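Local coordinates for poly-beta-1,6-N-acetyl-D-glucosamine export protein (Escherichia coli, PDB 4Y25) that exports the biofilm polysaccharide poly-beta-1,6-N-acetyl-D-glucosamine across the outer membrane, this chain being its C-terminal beta-barrel domain, at residues 75-87 and 95-107. Residues are numbered along the deposited sequence; the frame is centred on the assembly and turned at random.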
loop_
_atom_site.group_PDB
_atom_site.type_symbol
_atom_site.label_atom_id
_atom_site.label_comp_id
_atom_site.label_asym_id
_atom_site.label_seq_id
_atom_site.Cartn_x
_atom_site.Cartn_y
_atom_site.Cartn_z
ATOM N N ARG A 75 11.333 -12.421 -13.232
ATOM C CA ARG A 75 12.196 -11.996 -12.137
ATOM C C ARG A 75 13.646 -12.444 -12.330
ATOM O O ARG A 75 13.974 -13.627 -12.234
ATOM C CB ARG A 75 11.611 -12.519 -10.806
ATOM C CG ARG A 75 12.499 -12.575 -9.530
ATOM C CD ARG A 75 13.597 -11.520 -9.392
ATOM N NE ARG A 75 14.517 -11.841 -8.301
ATOM C CZ ARG A 75 15.460 -12.779 -8.369
ATOM N NH1 ARG A 75 15.594 -13.513 -9.466
ATOM N NH2 ARG A 75 16.254 -13.002 -7.330
ATOM N N SER A 76 14.499 -11.468 -12.620
ATOM C CA SER A 76 15.932 -11.558 -12.371
ATOM C C SER A 76 16.249 -10.461 -11.370
ATOM O O SER A 76 15.396 -9.624 -11.091
ATOM C CB SER A 76 16.748 -11.378 -13.652
ATOM O OG SER A 76 18.101 -11.074 -13.356
ATOM N N ARG A 77 17.450 -10.441 -10.811
ATOM C CA ARG A 77 17.817 -9.278 -10.021
ATOM C C ARG A 77 18.149 -8.169 -11.010
ATOM O O ARG A 77 18.325 -8.439 -12.201
ATOM C CB ARG A 77 18.978 -9.568 -9.073
ATOM C CG ARG A 77 18.560 -9.602 -7.601
ATOM C CD ARG A 77 17.657 -8.422 -7.237
ATOM N NE ARG A 77 18.424 -7.229 -6.888
ATOM C CZ ARG A 77 18.923 -6.989 -5.678
ATOM N NH1 ARG A 77 18.735 -7.857 -4.694
ATOM N NH2 ARG A 77 19.611 -5.878 -5.452
ATOM N N ASN A 78 18.201 -6.934 -10.513
ATOM C CA ASN A 78 18.344 -5.722 -11.327
ATOM C C ASN A 78 17.086 -5.381 -12.137
ATOM O O ASN A 78 16.988 -4.280 -12.678
ATOM C CB ASN A 78 19.549 -5.824 -12.275
ATOM C CG ASN A 78 20.871 -5.902 -11.539
ATOM O OD1 ASN A 78 20.910 -6.070 -10.321
ATOM N ND2 ASN A 78 21.968 -5.787 -12.282
ATOM N N ILE A 79 16.132 -6.310 -12.218
ATOM C CA ILE A 79 14.884 -6.063 -12.950
ATOM C C ILE A 79 13.762 -7.056 -12.612
ATOM O O ILE A 79 13.925 -8.265 -12.732
ATOM C CB ILE A 79 15.118 -6.086 -14.482
ATOM C CG1 ILE A 79 13.784 -6.045 -15.230
ATOM C CG2 ILE A 79 15.932 -7.308 -14.894
ATOM C CD1 ILE A 79 13.932 -6.040 -16.737
ATOM N N TRP A 80 12.612 -6.528 -12.204
ATOM C CA TRP A 80 11.447 -7.346 -11.877
ATOM C C TRP A 80 10.220 -6.844 -12.636
ATOM O O TRP A 80 10.005 -5.636 -12.732
ATOM C CB TRP A 80 11.199 -7.329 -10.366
ATOM C CG TRP A 80 9.814 -7.721 -9.942
ATOM C CD1 TRP A 80 9.382 -8.972 -9.606
ATOM C CD2 TRP A 80 8.686 -6.851 -9.778
ATOM N NE1 TRP A 80 8.052 -8.936 -9.255
ATOM C CE2 TRP A 80 7.603 -7.645 -9.352
ATOM C CE3 TRP A 80 8.485 -5.478 -9.959
ATOM C CZ2 TRP A 80 6.338 -7.111 -9.099
ATOM C CZ3 TRP A 80 7.230 -4.949 -9.707
ATOM C CH2 TRP A 80 6.172 -5.765 -9.283
ATOM N N LEU A 81 9.417 -7.760 -13.171
ATOM C CA LEU A 81 8.299 -7.370 -14.032
ATOM C C LEU A 81 7.108 -8.320 -13.932
ATOM O O LEU A 81 7.278 -9.540 -13.939
ATOM C CB LEU A 81 8.773 -7.287 -15.488
ATOM C CG LEU A 81 7.729 -7.116 -16.596
ATOM C CD1 LEU A 81 7.080 -5.744 -16.544
ATOM C CD2 LEU A 81 8.356 -7.361 -17.959
ATOM N N GLU A 82 5.902 -7.763 -13.839
ATOM C CA GLU A 82 4.700 -8.588 -13.889
ATOM C C GLU A 82 3.544 -7.908 -14.615
ATOM O O GLU A 82 3.404 -6.683 -14.599
ATOM C CB GLU A 82 4.242 -8.990 -12.484
ATOM C CG GLU A 82 3.662 -7.873 -11.635
ATOM C CD GLU A 82 3.131 -8.387 -10.305
ATOM O OE1 GLU A 82 3.458 -9.534 -9.936
ATOM O OE2 GLU A 82 2.389 -7.646 -9.626
ATOM N N ALA A 83 2.727 -8.730 -15.261
ATOM C CA ALA A 83 1.479 -8.289 -15.864
ATOM C C ALA A 83 0.343 -9.052 -15.200
ATOM O O ALA A 83 0.548 -10.149 -14.683
ATOM C CB ALA A 83 1.488 -8.520 -17.365
ATOM N N GLU A 84 -0.851 -8.475 -15.212
ATOM C CA GLU A 84 -1.981 -9.072 -14.514
ATOM C C GLU A 84 -3.306 -8.593 -15.084
ATOM O O GLU A 84 -3.513 -7.396 -15.251
ATOM C CB GLU A 84 -1.912 -8.744 -13.020
ATOM C CG GLU A 84 -3.195 -9.034 -12.253
ATOM C CD GLU A 84 -3.237 -8.345 -10.902
ATOM O OE1 GLU A 84 -2.624 -7.265 -10.766
ATOM O OE2 GLU A 84 -3.885 -8.880 -9.977
ATOM N N TYR A 85 -4.201 -9.529 -15.382
ATOM C CA TYR A 85 -5.555 -9.175 -15.794
ATOM C C TYR A 85 -6.547 -9.686 -14.753
ATOM O O TYR A 85 -6.377 -10.770 -14.196
ATOM C CB TYR A 85 -5.874 -9.744 -17.182
ATOM C CG TYR A 85 -7.046 -9.076 -17.879
ATOM C CD1 TYR A 85 -6.850 -8.344 -19.042
ATOM C CD2 TYR A 85 -8.346 -9.201 -17.399
ATOM C CE1 TYR A 85 -7.903 -7.734 -19.688
ATOM C CE2 TYR A 85 -9.408 -8.590 -18.041
ATOM C CZ TYR A 85 -9.176 -7.861 -19.188
ATOM O OH TYR A 85 -10.214 -7.253 -19.850
ATOM N N ALA A 86 -7.577 -8.892 -14.485
ATOM C CA ALA A 86 -8.599 -9.262 -13.516
ATOM C C ALA A 86 -10.004 -8.992 -14.043
ATOM O O ALA A 86 -10.189 -8.206 -14.971
ATOM C CB ALA A 86 -8.378 -8.516 -12.212
ATOM N N GLU A 87 -10.989 -9.653 -13.446
ATOM C CA GLU A 87 -12.389 -9.370 -13.733
ATOM C C GLU A 87 -13.076 -8.898 -12.456
ATOM O O GLU A 87 -12.998 -9.561 -11.422
ATOM C CB GLU A 87 -13.093 -10.605 -14.300
ATOM C CG GLU A 87 -14.186 -10.287 -15.308
ATOM C CD GLU A 87 -13.715 -9.340 -16.398
ATOM O OE1 GLU A 87 -12.692 -9.640 -17.051
ATOM O OE2 GLU A 87 -14.370 -8.295 -16.603
ATOM N N LYS A 95 -16.939 -5.702 -15.266
ATOM C CA LYS A 95 -16.042 -4.760 -15.920
ATOM C C LYS A 95 -14.608 -5.264 -15.840
ATOM O O LYS A 95 -14.191 -5.803 -14.816
ATOM C CB LYS A 95 -16.156 -3.367 -15.302
ATOM C CG LYS A 95 -17.292 -2.542 -15.873
ATOM C CD LYS A 95 -17.162 -1.086 -15.477
ATOM C CE LYS A 95 -18.524 -0.457 -15.268
ATOM N NZ LYS A 95 -19.539 -1.035 -16.194
ATOM N N PRO A 96 -13.853 -5.092 -16.932
ATOM C CA PRO A 96 -12.495 -5.619 -17.096
ATOM C C PRO A 96 -11.415 -4.833 -16.353
ATOM O O PRO A 96 -11.596 -3.652 -16.061
ATOM C CB PRO A 96 -12.279 -5.519 -18.601
ATOM C CG PRO A 96 -13.083 -4.351 -19.003
ATOM C CD PRO A 96 -14.317 -4.404 -18.149
ATOM N N GLY A 97 -10.297 -5.493 -16.070
ATOM C CA GLY A 97 -9.201 -4.864 -15.359
ATOM C C GLY A 97 -7.842 -5.492 -15.623
ATOM O O GLY A 97 -7.725 -6.708 -15.744
ATOM N N ALA A 98 -6.808 -4.659 -15.703
ATOM C CA ALA A 98 -5.456 -5.139 -15.969
ATOM C C ALA A 98 -4.388 -4.297 -15.269
ATOM O O ALA A 98 -4.568 -3.100 -15.049
ATOM C CB ALA A 98 -5.195 -5.169 -17.467
ATOM N N ARG A 99 -3.270 -4.927 -14.929
ATOM C CA ARG A 99 -2.167 -4.208 -14.303
ATOM C C ARG A 99 -0.818 -4.571 -14.922
ATOM O O ARG A 99 -0.527 -5.741 -15.173
ATOM C CB ARG A 99 -2.139 -4.477 -12.799
ATOM C CG ARG A 99 -1.007 -3.772 -12.070
ATOM C CD ARG A 99 -1.143 -3.913 -10.564
ATOM N NE ARG A 99 -1.105 -5.310 -10.146
ATOM C CZ ARG A 99 0.012 -6.012 -9.994
ATOM N NH1 ARG A 99 1.190 -5.449 -10.229
ATOM N NH2 ARG A 99 -0.046 -7.279 -9.609
ATOM N N LEU A 100 -0.005 -3.552 -15.176
ATOM C CA LEU A 100 1.359 -3.751 -15.647
ATOM C C LEU A 100 2.313 -2.957 -14.768
ATOM O O LEU A 100 2.134 -1.756 -14.575
ATOM C CB LEU A 100 1.504 -3.329 -17.109
ATOM C CG LEU A 100 2.923 -3.432 -17.671
ATOM C CD1 LEU A 100 3.408 -4.876 -17.657
ATOM C CD2 LEU A 100 2.995 -2.849 -19.077
ATOM N N SER A 101 3.322 -3.629 -14.228
ATOM C CA SER A 101 4.242 -2.976 -13.306
ATOM C C SER A 101 5.624 -3.608 -13.327
ATOM O O SER A 101 5.793 -4.757 -13.747
ATOM C CB SER A 101 3.681 -3.014 -11.884
ATOM O OG SER A 101 3.398 -4.343 -11.485
ATOM N N GLY A 102 6.609 -2.847 -12.864
ATOM C CA GLY A 102 7.969 -3.339 -12.782
ATOM C C GLY A 102 8.933 -2.337 -12.183
ATOM O O GLY A 102 8.636 -1.144 -12.098
ATOM N N TRP A 103 10.086 -2.829 -11.745
ATOM C CA TRP A 103 11.193 -1.955 -11.383
ATOM C C TRP A 103 12.479 -2.522 -11.943
ATOM O O TRP A 103 12.608 -3.729 -12.145
ATOM C CB TRP A 103 11.314 -1.768 -9.862
ATOM C CG TRP A 103 11.514 -3.037 -9.070
ATOM C CD1 TRP A 103 10.568 -3.706 -8.355
ATOM C CD2 TRP A 103 12.738 -3.774 -8.903
ATOM N NE1 TRP A 103 11.116 -4.818 -7.763
ATOM C CE2 TRP A 103 12.446 -4.883 -8.082
ATOM C CE3 TRP A 103 14.048 -3.607 -9.368
ATOM C CZ2 TRP A 103 13.413 -5.818 -7.718
ATOM C CZ3 TRP A 103 15.006 -4.541 -9.007
ATOM C CH2 TRP A 103 14.683 -5.631 -8.191
ATOM N N TYR A 104 13.426 -1.635 -12.196
ATOM C CA TYR A 104 14.767 -2.032 -12.580
ATOM C C TYR A 104 15.743 -1.250 -11.730
ATOM O O TYR A 104 15.408 -0.186 -11.204
ATOM C CB TYR A 104 15.015 -1.771 -14.060
ATOM C CG TYR A 104 14.857 -0.318 -14.444
ATOM C CD1 TYR A 104 15.936 0.554 -14.395
ATOM C CD2 TYR A 104 13.628 0.181 -14.855
ATOM C CE1 TYR A 104 15.794 1.885 -14.739
ATOM C CE2 TYR A 104 13.477 1.505 -15.208
ATOM C CZ TYR A 104 14.564 2.352 -15.151
ATOM O OH TYR A 104 14.417 3.674 -15.500
ATOM N N ASP A 105 16.957 -1.761 -11.598
ATOM C CA ASP A 105 17.939 -1.066 -10.794
ATOM C C ASP A 105 19.075 -0.588 -11.703
ATOM O O ASP A 105 19.817 -1.387 -12.274
ATOM C CB ASP A 105 18.404 -1.977 -9.641
ATOM C CG ASP A 105 19.578 -1.413 -8.857
ATOM O OD1 ASP A 105 20.547 -0.922 -9.464
ATOM O OD2 ASP A 105 19.507 -1.423 -7.607
ATOM N N PHE A 106 19.159 0.735 -11.838
ATOM C CA PHE A 106 20.236 1.440 -12.540
ATOM C C PHE A 106 21.584 1.109 -11.877
ATOM O O PHE A 106 22.103 0.010 -12.068
ATOM C CB PHE A 106 19.927 2.949 -12.545
ATOM C CG PHE A 106 20.952 3.803 -13.248
ATOM C CD1 PHE A 106 21.024 3.838 -14.633
ATOM C CD2 PHE A 106 21.791 4.632 -12.521
ATOM C CE1 PHE A 106 21.957 4.644 -15.273
ATOM C CE2 PHE A 106 22.720 5.435 -13.148
ATOM C CZ PHE A 106 22.804 5.445 -14.527
ATOM N N ASN A 107 22.158 2.037 -11.115
ATOM C CA ASN A 107 23.253 1.684 -10.219
ATOM C C ASN A 107 22.612 1.093 -8.982
ATOM O O ASN A 107 21.450 1.380 -8.709
ATOM C CB ASN A 107 24.186 2.888 -9.928
ATOM C CG ASN A 107 23.576 3.952 -9.017
ATOM O OD1 ASN A 107 22.616 3.727 -8.287
ATOM N ND2 ASN A 107 24.183 5.124 -9.043
#
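The carboxylate oxygen OE2 of E82 is gripped by two nitrogens of R99: R99 NH1 lies 2.6 Å from E82 OE2, and NH2 is modelled closer still, too close for its exact length to be trusted. The NH1 bond uses the anti lone pair of OE2 and runs in the guanidinium plane, although the carboxylate is turned 53° out of that plane. E84 OE1 enters at the guanidinium edge, 2.6 Å from R99 NE in a weak bond, with a second weak one from NH2; its carboxylate stands nearly perpendicular to the guanidinium. With CG anti to the backbone N (chi1 179°) and the chain bent at chi3, R99 reaches both acids, which would balance its charge. Farther along this face, CB of W80 sits over the five-membered ring of W103, 3.8 Å from its centroid, a CH-pi contact. W80 NE1 is hydrogen-bonded to E73, while R111 makes a cation-pi contact with W103. On the other face L81 CD1 meets L100 CD1 at 3.9 Å, and G97 O lies over one face of the Y85 ring. Backbone bonds such as W80 N to W103 O, 2.8 Å, and axes at 164° show antiparallel pairing; strands 79-89 and 94-105 are consecutive, hence a hairpin. The face of acids, R99 and tryptophans is consistent with the lumen (E82 and E84 also touch F48), and the mostly apolar face of I79, L81, A83, L100 and Y104 probably meets lipid, as in a 16-stranded outer-membrane beta-barrel.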